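Local coordinates for protein transcriptional regulator (Streptococcus dysgalactiae, PDB 4YV9) that acts as a quorum-sensing pheromone receptor and DNA-binding transcriptional regulator (Rgg2), with a helix-turn-helix domain joined to a helical repeat domain that here holds a cyclic peptide inhibitor, at residues B[78-83]-B[93-98]; B[191-196]-B[228-233]. All blocks are in the same frame, centred on the assembly; numbering follows the deposited sequence.

Contact 1: B[78-83]-B[93-98]; sequences SRVRKY and LKLLED
R79 lays one face of its guanidinium group over the methyl CD1 of L95, which sits 3.2 Å above the plane and is displaced toward the rim; NH1 of R79 is the atom closest to that CD1, at 3.3 Å. The arginine chain bends at chi3 (71°), which turns the planar group across the leucine. At the edge of the same group, NH2 of R79 gives a weak hydrogen bond of 3.4 Å to OH of Y83, one helical turn on. At another part of the rim, near the plane, OD2 of D98 stays 4.2 Å from NH1 of R79, too far for a salt bridge, although the opposite charges probably attract weakly.

V80 meets the other branch of the leucine: CG2 of V80 packs at 3.6 Å on CD2 of L95, the two side chains crossing at about a right angle. Helices 72-85 and 89-98 form an antiparallel helical hairpin, their local axes 11.3 Å apart at 165°, and L95 bridges the two helices with its branched end. Buried V80 also packs on L92 of helix 89-98, on I112 of helix 103-113, and on a modified side chain of the bound peptide.

Y83 comes obliquely to the same methyl, with CE2 of Y83 4.0 Å from CD2 of L95, while its side chain also packs on K91 and L92.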
# COMPACT_ATOMS: atom_id res chain seq x y z
N SER B 78 13.88 -6.48 -9.08
CA SER B 78 14.14 -5.27 -9.84
C SER B 78 14.95 -5.57 -11.10
O SER B 78 14.64 -5.06 -12.17
CB SER B 78 14.87 -4.25 -8.97
OG SER B 78 16.05 -4.80 -8.43
N ARG B 79 15.98 -6.41 -10.97
CA ARG B 79 16.76 -6.86 -12.12
C ARG B 79 15.89 -7.58 -13.15
O ARG B 79 15.84 -7.20 -14.32
CB ARG B 79 17.90 -7.78 -11.67
CG ARG B 79 18.97 -7.12 -10.79
CD ARG B 79 20.17 -8.04 -10.56
NE ARG B 79 20.97 -8.21 -11.78
CZ ARG B 79 21.99 -9.05 -11.91
NH1 ARG B 79 22.37 -9.81 -10.89
NH2 ARG B 79 22.64 -9.13 -13.07
N VAL B 80 15.19 -8.63 -12.69
CA VAL B 80 14.29 -9.43 -13.53
C VAL B 80 13.28 -8.54 -14.25
O VAL B 80 12.96 -8.76 -15.43
CB VAL B 80 13.52 -10.48 -12.68
CG1 VAL B 80 12.57 -11.28 -13.55
CG2 VAL B 80 14.50 -11.42 -11.98
N ARG B 81 12.82 -7.53 -13.53
CA ARG B 81 11.81 -6.58 -14.00
C ARG B 81 12.16 -5.89 -15.30
O ARG B 81 11.39 -5.90 -16.27
CB ARG B 81 11.58 -5.51 -12.93
CG ARG B 81 10.25 -5.61 -12.26
CD ARG B 81 9.19 -4.97 -13.13
NE ARG B 81 9.28 -3.52 -13.17
CZ ARG B 81 8.52 -2.75 -13.96
NH1 ARG B 81 7.63 -3.31 -14.77
NH2 ARG B 81 8.66 -1.43 -13.93
N LYS B 82 13.33 -5.27 -15.31
CA LYS B 82 13.73 -4.45 -16.44
C LYS B 82 14.16 -5.31 -17.62
O LYS B 82 14.09 -4.88 -18.76
CB LYS B 82 14.83 -3.48 -16.01
CG LYS B 82 14.34 -2.49 -14.95
CD LYS B 82 15.27 -2.41 -13.75
CE LYS B 82 14.54 -1.87 -12.52
NZ LYS B 82 14.25 -0.41 -12.62
N TYR B 83 14.59 -6.54 -17.34
CA TYR B 83 14.95 -7.48 -18.42
C TYR B 83 13.71 -8.01 -19.13
O TYR B 83 13.74 -8.30 -20.33
CB TYR B 83 15.77 -8.66 -17.89
CG TYR B 83 17.06 -8.31 -17.17
CD1 TYR B 83 17.57 -7.03 -17.19
CD2 TYR B 83 17.78 -9.29 -16.48
CE1 TYR B 83 18.74 -6.72 -16.54
CE2 TYR B 83 18.95 -8.99 -15.83
CZ TYR B 83 19.43 -7.70 -15.86
OH TYR B 83 20.61 -7.39 -15.22
N LEU B 93 19.48 -15.06 -18.69
CA LEU B 93 20.14 -16.35 -18.74
C LEU B 93 21.29 -16.49 -17.74
O LEU B 93 21.43 -17.53 -17.11
CB LEU B 93 20.65 -16.62 -20.16
CG LEU B 93 19.54 -17.14 -21.08
CD1 LEU B 93 20.02 -17.38 -22.52
CD2 LEU B 93 18.96 -18.40 -20.48
N LYS B 94 22.13 -15.47 -17.60
CA LYS B 94 23.19 -15.58 -16.60
C LYS B 94 22.80 -14.97 -15.26
O LYS B 94 23.47 -15.20 -14.25
CB LYS B 94 24.49 -14.98 -17.12
CG LYS B 94 25.37 -16.07 -17.76
CD LYS B 94 25.21 -16.11 -19.25
CE LYS B 94 26.55 -16.42 -19.90
NZ LYS B 94 26.49 -16.38 -21.37
N LEU B 95 21.70 -14.24 -15.25
CA LEU B 95 21.06 -13.90 -13.98
C LEU B 95 20.69 -15.22 -13.32
O LEU B 95 20.85 -15.41 -12.12
CB LEU B 95 19.82 -13.02 -14.17
CG LEU B 95 19.07 -12.61 -12.90
CD1 LEU B 95 19.98 -11.77 -12.02
CD2 LEU B 95 17.81 -11.84 -13.23
N LEU B 96 20.21 -16.14 -14.15
CA LEU B 96 19.87 -17.49 -13.74
C LEU B 96 21.09 -18.30 -13.29
O LEU B 96 20.98 -19.13 -12.38
CB LEU B 96 19.15 -18.20 -14.90
CG LEU B 96 18.66 -19.62 -14.66
CD1 LEU B 96 17.70 -19.67 -13.48
CD2 LEU B 96 18.00 -20.17 -15.92
N GLU B 97 22.25 -18.11 -13.92
CA GLU B 97 23.45 -18.80 -13.44
C GLU B 97 23.91 -18.18 -12.13
O GLU B 97 24.39 -18.88 -11.23
CB GLU B 97 24.59 -18.78 -14.47
CG GLU B 97 25.82 -19.56 -14.00
CD GLU B 97 26.96 -19.64 -15.02
OE1 GLU B 97 26.84 -19.08 -16.13
OE2 GLU B 97 27.99 -20.28 -14.69
N ASP B 98 23.74 -16.87 -12.02
CA ASP B 98 24.09 -16.15 -10.80
C ASP B 98 23.31 -16.64 -9.57
O ASP B 98 23.80 -16.52 -8.45
CB ASP B 98 23.87 -14.65 -10.99
CG ASP B 98 25.06 -13.96 -11.63
OD1 ASP B 98 26.18 -14.46 -11.45
OD2 ASP B 98 24.86 -12.92 -12.29

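Contact 2: B[191-196]-B[228-233]; sequences CLIISI and LYVHGY
V230 is the residue on which three side chains of helix 179-197 converge. Its CG1, anti to the backbone N (chi1 168°), meets L192 and I196, while CG2 is the closer methyl to I193. L192 runs antiparallel to the valine side chain and touches it through CD2, 3.6 Å from CG1 of V230. I193 instead comes in roughly perpendicular to it, with its CG1 placed 3.6 Å from CG2 of V230 and its CD1 alongside the same methyl. The third partner, I196, brings its CD1 against both the side chain and the backbone of the valine: this methyl is 3.7 Å from CG1 of V230 and 3.4 Å from the carbonyl O of V230.

One turn later, Y233 takes up the other branch of I196. CG2 of I196 lies over one face of the tyrosine ring, a CH-pi type of approach in which CE2 of Y233 is the nearest ring atom at 3.4 Å. The phenol oxygen is engaged just beyond the contact, where OH of Y233 is hydrogen-bonded to OD1 of D197.

The local axes of 191-196 and 228-233 run nearly parallel, 10.1 Å apart at their closest and at 19°, an arrangement consistent with the TPR-clan, all-helical Rgg C-terminal domain. Helix 201-215, which lies between them in sequence, packs on L192 through S204 and I211. I193 also touches a modified side chain of the bound peptide. Helix 242-256 touches Y233 through M247, and the tyrosine ring is also edge-to-face with H269 of helix 260-273; helix 157-169 packs on C191 and I194.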
# COMPACT_ATOMS: atom_id res chain seq x y z
N CYS B 191 -6.58 -16.93 -10.04
CA CYS B 191 -7.01 -18.31 -9.90
C CYS B 191 -8.46 -18.46 -10.35
O CYS B 191 -8.82 -19.47 -10.96
CB CYS B 191 -6.86 -18.79 -8.46
SG CYS B 191 -6.94 -20.60 -8.32
N LEU B 192 -9.29 -17.48 -10.02
CA LEU B 192 -10.69 -17.49 -10.41
C LEU B 192 -10.84 -17.56 -11.93
O LEU B 192 -11.69 -18.27 -12.46
CB LEU B 192 -11.41 -16.25 -9.87
CG LEU B 192 -12.85 -16.01 -10.36
CD1 LEU B 192 -13.75 -17.22 -10.10
CD2 LEU B 192 -13.45 -14.76 -9.73
N ILE B 193 -9.98 -16.83 -12.64
CA ILE B 193 -9.97 -16.87 -14.10
C ILE B 193 -9.74 -18.29 -14.63
O ILE B 193 -10.46 -18.75 -15.53
CB ILE B 193 -8.89 -15.90 -14.66
CG1 ILE B 193 -9.42 -14.47 -14.62
CG2 ILE B 193 -8.50 -16.27 -16.09
CD1 ILE B 193 -8.33 -13.41 -14.72
N ILE B 194 -8.77 -18.99 -14.06
CA ILE B 194 -8.45 -20.35 -14.46
C ILE B 194 -9.57 -21.32 -14.10
O ILE B 194 -9.91 -22.22 -14.87
CB ILE B 194 -7.14 -20.82 -13.80
CG1 ILE B 194 -5.99 -19.89 -14.18
CG2 ILE B 194 -6.81 -22.25 -14.20
CD1 ILE B 194 -4.66 -20.26 -13.57
N SER B 195 -10.16 -21.11 -12.93
CA SER B 195 -11.24 -21.95 -12.44
C SER B 195 -12.46 -21.86 -13.34
O SER B 195 -13.12 -22.87 -13.61
CB SER B 195 -11.62 -21.56 -11.01
OG SER B 195 -10.59 -21.93 -10.12
N ILE B 196 -12.75 -20.66 -13.81
CA ILE B 196 -13.83 -20.47 -14.76
C ILE B 196 -13.50 -21.16 -16.09
O ILE B 196 -14.31 -21.92 -16.61
CB ILE B 196 -14.12 -18.98 -14.99
CG1 ILE B 196 -14.62 -18.33 -13.70
CG2 ILE B 196 -15.19 -18.81 -16.06
CD1 ILE B 196 -14.57 -16.82 -13.75
N LEU B 228 -15.15 -7.23 -11.79
CA LEU B 228 -16.42 -6.99 -12.49
C LEU B 228 -16.44 -7.81 -13.78
O LEU B 228 -17.44 -8.42 -14.13
CB LEU B 228 -16.61 -5.51 -12.80
CG LEU B 228 -17.85 -5.11 -13.59
CD1 LEU B 228 -19.10 -5.52 -12.85
CD2 LEU B 228 -17.82 -3.60 -13.80
N TYR B 229 -15.31 -7.83 -14.47
CA TYR B 229 -15.24 -8.51 -15.76
C TYR B 229 -15.29 -10.02 -15.58
O TYR B 229 -16.07 -10.70 -16.21
CB TYR B 229 -13.97 -8.12 -16.52
CG TYR B 229 -13.93 -8.72 -17.91
CD1 TYR B 229 -13.47 -10.02 -18.12
CD2 TYR B 229 -14.36 -7.99 -19.01
CE1 TYR B 229 -13.43 -10.57 -19.38
CE2 TYR B 229 -14.32 -8.54 -20.28
CZ TYR B 229 -13.86 -9.83 -20.45
OH TYR B 229 -13.82 -10.38 -21.70
N VAL B 230 -14.46 -10.51 -14.66
CA VAL B 230 -14.23 -11.94 -14.50
C VAL B 230 -15.45 -12.63 -13.92
O VAL B 230 -15.84 -13.72 -14.36
CB VAL B 230 -13.00 -12.16 -13.57
CG1 VAL B 230 -12.90 -13.63 -13.15
CG2 VAL B 230 -11.72 -11.69 -14.27
N HIS B 231 -16.07 -11.98 -12.94
CA HIS B 231 -17.30 -12.48 -12.35
C HIS B 231 -18.42 -12.48 -13.39
O HIS B 231 -19.22 -13.41 -13.45
CB HIS B 231 -17.67 -11.64 -11.12
CG HIS B 231 -18.80 -12.20 -10.33
ND1 HIS B 231 -19.57 -11.42 -9.48
CD2 HIS B 231 -19.31 -13.45 -10.25
CE1 HIS B 231 -20.50 -12.17 -8.92
NE2 HIS B 231 -20.36 -13.41 -9.37
N GLY B 232 -18.47 -11.44 -14.22
CA GLY B 232 -19.43 -11.38 -15.30
C GLY B 232 -19.22 -12.57 -16.23
O GLY B 232 -20.17 -13.18 -16.71
N TYR B 233 -17.95 -12.89 -16.45
CA TYR B 233 -17.55 -14.02 -17.28
C TYR B 233 -18.04 -15.34 -16.67
O TYR B 233 -18.54 -16.22 -17.37
CB TYR B 233 -16.03 -14.01 -17.48
CG TYR B 233 -15.44 -15.19 -18.23
CD1 TYR B 233 -15.99 -15.64 -19.42
CD2 TYR B 233 -14.29 -15.81 -17.75
CE1 TYR B 233 -15.43 -16.70 -20.11
CE2 TYR B 233 -13.72 -16.87 -18.43
CZ TYR B 233 -14.29 -17.32 -19.60
OH TYR B 233 -13.72 -18.37 -20.26

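Contact 1 precedes contact 2 along the chain, and the two lie apart in the helical domain, with centres 32 Å apart and nearest atoms about 19 Å apart. They share no helix. The 78-83/93-98 pair joins antiparallel neighbours, helices 72-85 and 89-98, on the side of the domain toward the DNA-binding helix-turn-helix. The 191-196/228-233 pair joins near-parallel helices 179-197 and 221-236, separated in sequence by helix 201-215. Both reach the bound peptide, through V80 and R81 in the former and I193 in the latter, consistent with a binding surface assembled from helices distant in sequence.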